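Peroxin 22 (Pichia angusta, PDB 5NKZ) binds the ubiquitin-conjugating enzyme Pex4p through its soluble domain and is probably involved in peroxisome biogenesis. Local coordinates at residues V32-T37 with L55-H60; R85-I90 with N108-A113; N100-T105 with F119-F124. All blocks are in the same frame, centred on the assembly; numbering follows the deposited sequence.

Interaction 1: residues V32-T37 with L55-H60; sequences VSLVLT and LTVILH
L34 and V57 lie side by side and aim the same way from two neighbouring parallel strands, 32-36 and 55-59, the strands of a beta-alpha-beta unit around helix 46-51. V57 divides its methyls between two leucines: CG2 sits 4.1 Å from L34 CD2, while CG1 meets L36 CD1 at 3.7 Å as the L36 chain slants across it. L55 joins the same face, its CD1 resting on L34 CB, and helix 46-51 packs against L55 and V57. On the other face, I58 has CG1 anti to its own carbonyl carbon (chi1 -53°), which carries CD1 toward both V35 CG1 and S33 CB; L94 of helix 87-97 closes over this group. Beyond the strand ends, T37 CG2 stands over the H60 ring in a CH-pi contact, 4.0 Å from the centroid, and H60 NE2 bonds to E87. Five backbone hydrogen bonds stitch the strands together, from T56 N to V32 O through to H60 N to L36 O; the one from I58 N to L34 O measures 2.8 Å and is nearly straight. The polar backbone groups facing across this buried seam are thus paired; the L34/V57 face is left to hydrocarbon contact, while the opposite one also carries the hydroxyls of S33, which bonds to S99, and T56.

Interaction 2: residues R85-I90 with N108-A113; sequences RTEESI and NLEMSA
E87 joins the first turn of helix 87-97 to the loop 108-113 by a two-pronged carboxylate-to-backbone contact at the surface of this parallel alpha/beta domain, beyond the C-terminal ends of the central strands. Each carboxylate oxygen takes one of two consecutive amides: E110 N gives its hydrogen to E87 OE1 at 2.8 Å, and M111 N gives its own to E87 OE2 at the same distance. Both oxygens use their syn lone pairs and both bonds are close to straight, so the pair fixes the rotation of the carboxylate as well as its position. The E87 chain is extended beyond CG, which lets it span the gap from helix to loop. E87 OE1 has a further partner in H60 NE2, so this oxygen is gripped twice. Cut back to an alanine here, E87 would probably leave the amides of E110 and M111 and the imidazole of H60 without their acceptor, and the loop less firmly held to the helix. The side chain of E110 crosses that of E87 at about a right angle, the two carboxylate planes 74° apart; the three donors around E87 may offset some of the resulting repulsion. L109 slides past E87 in the opposite sense, with CB and CG against OE1 and the carboxyl carbon, and F91 of the same helix touches both L109 and M111. Next to E87, the helix start also meets Pex4p: S89 OG accepts from T86 OG1 within the turn and is hydrogen-bonded to an acidic side chain of the Pex4p chain. M111 runs out with CG anti to its backbone N, then bends at chi3 (-67°), so that its methyl CE returns to the helix, 3.9 Å from E87 CB and 3.7 Å from E88 N.

Interaction 3: residues N100-T105 with F119-F124; sequences NINLIT and FHLDKF
N102 and F124 form a parallel bridge, their CA atoms 4.5 Å apart, where the chain returns to add the outer strand 124-125 beside strand 101-103. N102 N donates to K123 O at 3.1 Å; the bond is fairly straight at hydrogen, although the donor stands above the carbonyl plane. In the other direction, F124 CA makes a CA-H...O contact with N102 O, and a backbone hydrogen bond between N102 and L125 carries the pairing onward. K123 itself has left-handed helical backbone angles (phi 66°, psi 58°), a kink just ahead of the strand.

The side chain of N102 does the rest. Its CG lies anti to the carbonyl carbon and beside the backbone N (chi1 -69°), which brings the amide alongside the incoming segment, and ND2 donates to D122 O at 3.0 Å. That oxygen lies almost in the amide plane, and ND2 also bonds to S99 O. The L121 side chain crosses that of N102 at about a right angle: its CB approaches ND2 to 3.6 Å, its CG sits near N102 CG, and its CD1 comes to 4.0 Å from OD1. L94 of helix 87-97 touches both N102 and L121. Farther out, D122 OD2 lies against N100 CA and K123 CB near N100 O, while the bent chain of K123 leads its amine away.

One buried asparagine therefore grips two successive carbonyls of the returning chain, D122 O by its side chain and K123 O by its backbone, so the start of the outer strand is held mainly by amide-to-carbonyl bonds, with L121 adding an apolar cover to the asparagine.

Overall arrangement
From the N terminus, strand 32-36 leads through helix 46-51 into strand 55-59, and interaction 1 closes that first loop in the middle of the sheet. It is complete before the other two begin. The chain then passes strand 81-83 and enters helix 87-97, whose start opens interaction 2. Interaction 3 opens at residues 100-105, before the loop 108-113 closes interaction 2, and closes later at 119-124; these two contacts therefore cross. Strand 101-103 lies beside strand 32-36, so interactions 1 and 3 share one sheet. I90 packing on I104 links interactions 2 and 3, while T37 packing on L109 ties interaction 1 to the loop of interaction 2.

Interaction 1: residues V32-T37 with L55-H60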
loop_
_atom_site.group_PDB
_atom_site.type_symbol
_atom_site.label_atom_id
_atom_site.label_comp_id
_atom_site.label_asym_id
_atom_site.label_seq_id
_atom_site.Cartn_x
_atom_site.Cartn_y
_atom_site.Cartn_z
ATOM N N VAL C 32 -7.920 -12.059 -10.890
ATOM C CA VAL C 32 -8.476 -13.185 -10.153
ATOM C C VAL C 32 -7.748 -13.357 -8.822
ATOM O O VAL C 32 -6.499 -13.330 -8.762
ATOM C CB VAL C 32 -8.390 -14.517 -10.982
ATOM C CG1 VAL C 32 -9.010 -15.721 -10.235
ATOM C CG2 VAL C 32 -8.945 -14.320 -12.384
ATOM N N SER C 33 -8.540 -13.516 -7.760
ATOM C CA SER C 33 -8.011 -13.892 -6.454
ATOM C C SER C 33 -8.269 -15.375 -6.251
ATOM O O SER C 33 -9.409 -15.827 -6.332
ATOM C CB SER C 33 -8.645 -13.060 -5.303
ATOM O OG SER C 33 -8.163 -11.713 -5.267
ATOM N N LEU C 34 -7.230 -16.140 -5.961
ATOM C CA LEU C 34 -7.393 -17.570 -5.819
ATOM C C LEU C 34 -7.059 -18.003 -4.426
ATOM O O LEU C 34 -5.902 -17.887 -4.028
ATOM C CB LEU C 34 -6.461 -18.275 -6.831
ATOM C CG LEU C 34 -6.429 -19.810 -6.853
ATOM C CD1 LEU C 34 -7.842 -20.367 -6.994
ATOM C CD2 LEU C 34 -5.505 -20.271 -7.972
ATOM N N VAL C 35 -8.024 -18.505 -3.675
ATOM C CA VAL C 35 -7.688 -18.949 -2.324
ATOM C C VAL C 35 -7.625 -20.445 -2.299
ATOM O O VAL C 35 -8.606 -21.141 -2.644
ATOM C CB VAL C 35 -8.546 -18.325 -1.141
ATOM C CG1 VAL C 35 -9.179 -16.998 -1.558
ATOM C CG2 VAL C 35 -9.616 -19.263 -0.565
ATOM N N LEU C 36 -6.451 -20.907 -1.866
ATOM C CA LEU C 36 -6.097 -22.322 -1.817
ATOM C C LEU C 36 -5.982 -22.806 -0.373
ATOM O O LEU C 36 -5.091 -22.390 0.349
ATOM C CB LEU C 36 -4.767 -22.572 -2.555
ATOM C CG LEU C 36 -4.689 -22.100 -4.020
ATOM C CD1 LEU C 36 -3.275 -22.221 -4.584
ATOM C CD2 LEU C 36 -5.713 -22.838 -4.864
ATOM N N THR C 37 -6.912 -23.658 0.036
ATOM C CA THR C 37 -6.691 -24.596 1.135
ATOM C C THR C 37 -5.850 -25.782 0.644
ATOM O O THR C 37 -5.729 -26.002 -0.539
ATOM C CB THR C 37 -8.037 -25.156 1.651
ATOM O OG1 THR C 37 -8.753 -25.782 0.569
ATOM C CG2 THR C 37 -8.886 -24.053 2.219
ATOM N N LEU C 55 -3.136 -12.621 -11.441
ATOM C CA LEU C 55 -3.638 -13.690 -10.621
ATOM C C LEU C 55 -2.925 -13.457 -9.328
ATOM O O LEU C 55 -1.776 -12.961 -9.325
ATOM C CB LEU C 55 -3.305 -15.033 -11.219
ATOM C CG LEU C 55 -3.427 -16.285 -10.331
ATOM C CD1 LEU C 55 -4.826 -16.572 -9.814
ATOM C CD2 LEU C 55 -2.923 -17.464 -11.181
ATOM N N THR C 56 -3.617 -13.738 -8.233
ATOM C CA THR C 56 -3.083 -13.482 -6.925
ATOM C C THR C 56 -3.609 -14.609 -6.059
ATOM O O THR C 56 -4.810 -14.861 -6.011
ATOM C CB THR C 56 -3.521 -12.072 -6.423
ATOM O OG1 THR C 56 -3.089 -11.037 -7.340
ATOM C CG2 THR C 56 -2.920 -11.794 -5.045
ATOM N N VAL C 57 -2.703 -15.308 -5.406
ATOM C CA VAL C 57 -3.022 -16.492 -4.632
ATOM C C VAL C 57 -2.955 -16.218 -3.116
ATOM O O VAL C 57 -1.966 -15.675 -2.593
ATOM C CB VAL C 57 -2.032 -17.632 -4.977
ATOM C CG1 VAL C 57 -2.063 -18.752 -3.946
ATOM C CG2 VAL C 57 -2.321 -18.198 -6.370
ATOM N N ILE C 58 -3.968 -16.699 -2.412
ATOM C CA ILE C 58 -4.086 -16.532 -0.985
ATOM C C ILE C 58 -4.076 -17.910 -0.305
ATOM O O ILE C 58 -5.020 -18.695 -0.441
ATOM C CB ILE C 58 -5.382 -15.713 -0.686
ATOM C CG1 ILE C 58 -5.358 -14.415 -1.519
ATOM C CG2 ILE C 58 -5.539 -15.396 0.812
ATOM C CD1 ILE C 58 -6.716 -13.804 -1.726
ATOM N N LEU C 59 -3.023 -18.207 0.444
ATOM C CA LEU C 59 -2.942 -19.514 1.126
ATOM C C LEU C 59 -3.637 -19.501 2.484
ATOM O O LEU C 59 -3.432 -18.596 3.305
ATOM C CB LEU C 59 -1.489 -19.973 1.292
ATOM C CG LEU C 59 -0.675 -19.867 -0.006
ATOM C CD1 LEU C 59 0.804 -19.894 0.337
ATOM C CD2 LEU C 59 -1.054 -20.946 -1.012
ATOM N N HIS C 60 -4.464 -20.515 2.697
ATOM C CA HIS C 60 -4.978 -20.873 4.014
ATOM C C HIS C 60 -3.798 -20.970 4.988
ATOM O O HIS C 60 -2.660 -21.195 4.557
ATOM C CB HIS C 60 -5.669 -22.237 3.899
ATOM C CG HIS C 60 -6.722 -22.501 4.923
ATOM N ND1 HIS C 60 -6.617 -23.520 5.844
ATOM C CD2 HIS C 60 -7.932 -21.928 5.132
ATOM C CE1 HIS C 60 -7.697 -23.541 6.602
ATOM N NE2 HIS C 60 -8.511 -22.580 6.196
#

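Interaction 2: residues R85-I90 with N108-A113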
loop_
_atom_site.group_PDB
_atom_site.type_symbol
_atom_site.label_atom_id
_atom_site.label_comp_id
_atom_site.label_asym_id
_atom_site.label_seq_id
_atom_site.Cartn_x
_atom_site.Cartn_y
_atom_site.Cartn_z
ATOM N N ARG C 85 -2.739 -16.159 8.088
ATOM C CA ARG C 85 -2.595 -16.899 9.351
ATOM C C ARG C 85 -3.894 -17.239 10.087
ATOM O O ARG C 85 -3.865 -18.151 10.929
ATOM C CB ARG C 85 -1.615 -16.186 10.296
ATOM C CG ARG C 85 -0.160 -16.505 9.929
ATOM C CD ARG C 85 0.924 -16.255 10.998
ATOM N NE ARG C 85 1.851 -17.396 11.004
ATOM C CZ ARG C 85 2.654 -17.748 9.991
ATOM N NH1 ARG C 85 2.721 -17.026 8.873
ATOM N NH2 ARG C 85 3.413 -18.841 10.095
ATOM N N THR C 86 -5.000 -16.549 9.776
ATOM C CA THR C 86 -6.341 -16.921 10.278
ATOM C C THR C 86 -7.324 -17.006 9.098
ATOM O O THR C 86 -7.203 -16.250 8.131
ATOM C CB THR C 86 -6.907 -15.902 11.326
ATOM O OG1 THR C 86 -7.475 -14.755 10.665
ATOM C CG2 THR C 86 -5.826 -15.440 12.323
ATOM N N GLU C 87 -8.318 -17.887 9.182
ATOM C CA GLU C 87 -9.342 -17.914 8.142
ATOM C C GLU C 87 -10.028 -16.554 7.903
ATOM O O GLU C 87 -10.249 -16.159 6.754
ATOM C CB GLU C 87 -10.389 -18.971 8.460
ATOM C CG GLU C 87 -9.886 -20.356 8.111
ATOM C CD GLU C 87 -10.936 -21.424 8.267
ATOM O OE1 GLU C 87 -10.711 -22.546 7.751
ATOM O OE2 GLU C 87 -11.976 -21.165 8.915
ATOM N N GLU C 88 -10.332 -15.835 8.981
ATOM C CA GLU C 88 -10.961 -14.527 8.868
ATOM C C GLU C 88 -10.142 -13.637 7.942
ATOM O O GLU C 88 -10.674 -13.039 6.998
ATOM C CB GLU C 88 -11.090 -13.871 10.236
ATOM C CG GLU C 88 -12.119 -12.752 10.238
ATOM C CD GLU C 88 -12.130 -11.952 11.517
ATOM O OE1 GLU C 88 -12.591 -10.786 11.470
ATOM O OE2 GLU C 88 -11.699 -12.497 12.564
ATOM N N SER C 89 -8.830 -13.597 8.177
ATOM C CA SER C 89 -7.949 -12.764 7.361
ATOM C C SER C 89 -8.170 -12.924 5.873
ATOM O O SER C 89 -7.952 -11.963 5.125
ATOM C CB SER C 89 -6.491 -13.042 7.664
ATOM O OG SER C 89 -6.320 -13.123 9.051
ATOM N N ILE C 90 -8.584 -14.132 5.441
ATOM C CA ILE C 90 -8.814 -14.415 4.012
ATOM C C ILE C 90 -9.701 -13.328 3.442
ATOM O O ILE C 90 -9.312 -12.632 2.502
ATOM C CB ILE C 90 -9.427 -15.813 3.779
ATOM C CG1 ILE C 90 -8.406 -16.909 4.105
ATOM C CG2 ILE C 90 -9.913 -15.994 2.338
ATOM C CD1 ILE C 90 -9.073 -18.243 4.431
ATOM N N ASN C 108 -14.544 -25.668 2.189
ATOM C CA ASN C 108 -13.255 -26.190 2.674
ATOM C C ASN C 108 -12.654 -25.427 3.843
ATOM O O ASN C 108 -11.535 -25.727 4.239
ATOM C CB ASN C 108 -12.237 -26.215 1.538
ATOM C CG ASN C 108 -12.548 -27.259 0.498
ATOM O OD1 ASN C 108 -12.067 -27.171 -0.641
ATOM N ND2 ASN C 108 -13.344 -28.261 0.866
ATOM N N LEU C 109 -13.376 -24.447 4.376
ATOM C CA LEU C 109 -12.953 -23.772 5.601
ATOM C C LEU C 109 -13.446 -24.550 6.830
ATOM O O LEU C 109 -14.369 -25.338 6.717
ATOM C CB LEU C 109 -13.443 -22.309 5.592
ATOM C CG LEU C 109 -12.688 -21.231 4.766
ATOM C CD1 LEU C 109 -11.955 -21.786 3.548
ATOM C CD2 LEU C 109 -13.596 -20.097 4.319
ATOM N N GLU C 110 -12.787 -24.337 7.968
ATOM C CA GLU C 110 -13.199 -24.874 9.268
ATOM C C GLU C 110 -14.292 -24.001 9.892
ATOM O O GLU C 110 -15.224 -24.524 10.464
ATOM C CB GLU C 110 -12.026 -25.077 10.241
ATOM C CG GLU C 110 -10.684 -25.346 9.547
ATOM C CD GLU C 110 -9.726 -26.287 10.259
ATOM O OE1 GLU C 110 -9.934 -26.651 11.445
ATOM O OE2 GLU C 110 -8.742 -26.667 9.582
ATOM N N MET C 111 -14.191 -22.682 9.753
ATOM C CA MET C 111 -15.301 -21.759 10.006
ATOM C C MET C 111 -16.534 -22.058 9.127
ATOM O O MET C 111 -16.417 -22.454 7.986
ATOM C CB MET C 111 -14.794 -20.347 9.711
ATOM C CG MET C 111 -15.733 -19.179 9.914
ATOM S SD MET C 111 -15.116 -17.696 9.078
ATOM C CE MET C 111 -13.614 -17.290 9.985
ATOM N N SER C 112 -17.731 -21.845 9.660
ATOM C CA SER C 112 -18.935 -21.942 8.831
ATOM C C SER C 112 -20.068 -21.118 9.383
ATOM O O SER C 112 -20.000 -20.614 10.509
ATOM C CB SER C 112 -19.368 -23.408 8.588
ATOM O OG SER C 112 -19.281 -24.298 9.722
ATOM N N ALA C 113 -21.069 -20.891 8.530
ATOM C CA ALA C 113 -22.226 -20.010 8.820
ATOM C C ALA C 113 -21.827 -18.559 9.170
ATOM O O ALA C 113 -22.703 -17.765 9.440
ATOM C CB ALA C 113 -23.134 -20.606 9.908
#

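Interaction 3: residues N100-T105 with F119-F124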
loop_
_atom_site.group_PDB
_atom_site.type_symbol
_atom_site.label_atom_id
_atom_site.label_comp_id
_atom_site.label_asym_id
_atom_site.label_seq_id
_atom_site.Cartn_x
_atom_site.Cartn_y
_atom_site.Cartn_z
ATOM N N ASN C 100 -11.608 -8.847 -9.757
ATOM C CA ASN C 100 -12.807 -9.065 -10.586
ATOM C C ASN C 100 -13.425 -10.451 -10.385
ATOM O O ASN C 100 -14.648 -10.578 -10.439
ATOM C CB ASN C 100 -12.470 -8.955 -12.071
ATOM C CG ASN C 100 -12.105 -7.541 -12.504
ATOM O OD1 ASN C 100 -11.368 -6.834 -11.846
ATOM N ND2 ASN C 100 -12.613 -7.136 -13.638
ATOM N N ILE C 101 -12.581 -11.483 -10.215
ATOM C CA ILE C 101 -13.017 -12.876 -10.033
ATOM C C ILE C 101 -12.478 -13.422 -8.718
ATOM O O ILE C 101 -11.302 -13.234 -8.396
ATOM C CB ILE C 101 -12.583 -13.783 -11.235
ATOM C CG1 ILE C 101 -13.181 -13.262 -12.574
ATOM C CG2 ILE C 101 -13.004 -15.240 -11.019
ATOM C CD1 ILE C 101 -12.171 -13.022 -13.690
ATOM N N ASN C 102 -13.313 -14.110 -7.964
ATOM C CA ASN C 102 -12.888 -14.516 -6.643
ATOM C C ASN C 102 -13.208 -15.974 -6.505
ATOM O O ASN C 102 -14.366 -16.342 -6.423
ATOM C CB ASN C 102 -13.526 -13.638 -5.519
ATOM C CG ASN C 102 -12.993 -12.195 -5.499
ATOM O OD1 ASN C 102 -11.946 -11.911 -4.885
ATOM N ND2 ASN C 102 -13.696 -11.287 -6.169
ATOM N N LEU C 103 -12.174 -16.801 -6.531
ATOM C CA LEU C 103 -12.315 -18.243 -6.433
ATOM C C LEU C 103 -11.928 -18.713 -5.062
ATOM O O LEU C 103 -10.783 -18.512 -4.630
ATOM C CB LEU C 103 -11.420 -18.940 -7.435
ATOM C CG LEU C 103 -11.551 -18.457 -8.860
ATOM C CD1 LEU C 103 -10.430 -19.134 -9.639
ATOM C CD2 LEU C 103 -12.945 -18.775 -9.398
ATOM N N ILE C 104 -12.870 -19.395 -4.421
ATOM C CA ILE C 104 -12.718 -19.828 -3.043
ATOM C C ILE C 104 -13.778 -20.882 -2.742
ATOM O O ILE C 104 -14.967 -20.637 -2.988
ATOM C CB ILE C 104 -12.837 -18.591 -2.077
ATOM C CG1 ILE C 104 -13.096 -19.034 -0.623
ATOM C CG2 ILE C 104 -13.907 -17.584 -2.548
ATOM C CD1 ILE C 104 -12.785 -17.998 0.449
ATOM N N THR C 105 -13.383 -22.058 -2.265
ATOM C CA THR C 105 -14.394 -23.012 -1.801
ATOM C C THR C 105 -14.571 -22.707 -0.333
ATOM O O THR C 105 -13.675 -22.991 0.474
ATOM C CB THR C 105 -14.000 -24.491 -1.961
ATOM O OG1 THR C 105 -12.680 -24.660 -1.470
ATOM C CG2 THR C 105 -14.040 -24.930 -3.398
ATOM N N PHE C 119 -21.131 -10.003 0.081
ATOM C CA PHE C 119 -20.855 -9.568 -1.319
ATOM C C PHE C 119 -20.425 -8.051 -1.546
ATOM O O PHE C 119 -21.067 -7.248 -2.234
ATOM C CB PHE C 119 -21.964 -10.074 -2.279
ATOM C CG PHE C 119 -23.242 -9.235 -2.342
ATOM C CD1 PHE C 119 -23.562 -8.207 -1.420
ATOM C CD2 PHE C 119 -24.174 -9.497 -3.364
ATOM C CE1 PHE C 119 -24.768 -7.472 -1.537
ATOM C CE2 PHE C 119 -25.374 -8.766 -3.472
ATOM C CZ PHE C 119 -25.665 -7.750 -2.565
ATOM N N HIS C 120 -19.269 -7.695 -0.963
ATOM C CA HIS C 120 -18.354 -6.651 -1.524
ATOM C C HIS C 120 -17.649 -7.105 -2.814
ATOM O O HIS C 120 -17.195 -6.251 -3.563
ATOM C CB HIS C 120 -17.236 -6.305 -0.536
ATOM C CG HIS C 120 -17.717 -5.651 0.719
ATOM N ND1 HIS C 120 -18.144 -6.352 1.832
ATOM C CD2 HIS C 120 -17.833 -4.343 1.034
ATOM C CE1 HIS C 120 -18.507 -5.501 2.775
ATOM N NE2 HIS C 120 -18.317 -4.275 2.320
ATOM N N LEU C 121 -17.539 -8.424 -3.031
ATOM C CA LEU C 121 -16.657 -9.013 -4.064
ATOM C C LEU C 121 -17.397 -9.318 -5.376
ATOM O O LEU C 121 -18.462 -9.952 -5.351
ATOM C CB LEU C 121 -16.073 -10.366 -3.582
ATOM C CG LEU C 121 -15.075 -10.662 -2.460
ATOM C CD1 LEU C 121 -14.023 -9.566 -2.395
ATOM C CD2 LEU C 121 -15.744 -10.926 -1.109
ATOM N N ASP C 122 -16.814 -8.901 -6.502
ATOM C CA ASP C 122 -17.392 -9.115 -7.830
ATOM C C ASP C 122 -17.086 -10.564 -8.193
ATOM O O ASP C 122 -15.935 -10.972 -8.110
ATOM C CB ASP C 122 -16.807 -8.175 -8.932
ATOM C CG ASP C 122 -15.692 -7.196 -8.425
ATOM O OD1 ASP C 122 -15.409 -7.080 -7.199
ATOM O OD2 ASP C 122 -15.079 -6.521 -9.288
ATOM N N LYS C 123 -18.118 -11.343 -8.543
ATOM C CA LYS C 123 -18.001 -12.646 -9.253
ATOM C C LYS C 123 -17.315 -13.713 -8.410
ATOM O O LYS C 123 -16.277 -14.248 -8.795
ATOM C CB LYS C 123 -17.341 -12.476 -10.654
ATOM C CG LYS C 123 -18.295 -12.009 -11.755
ATOM C CD LYS C 123 -19.241 -13.117 -12.225
ATOM C CE LYS C 123 -18.758 -13.746 -13.531
ATOM N NZ LYS C 123 -19.464 -15.017 -13.870
ATOM N N PHE C 124 -17.880 -14.006 -7.238
ATOM C CA PHE C 124 -17.349 -15.084 -6.427
ATOM C C PHE C 124 -17.782 -16.308 -7.226
ATOM O O PHE C 124 -18.858 -16.309 -7.781
ATOM C CB PHE C 124 -17.862 -15.080 -4.957
ATOM C CG PHE C 124 -19.081 -15.989 -4.695
ATOM C CD1 PHE C 124 -18.917 -17.374 -4.392
ATOM C CD2 PHE C 124 -20.418 -15.483 -4.779
ATOM C CE1 PHE C 124 -20.039 -18.207 -4.183
ATOM C CE2 PHE C 124 -21.532 -16.321 -4.554
ATOM C CZ PHE C 124 -21.343 -17.682 -4.259
#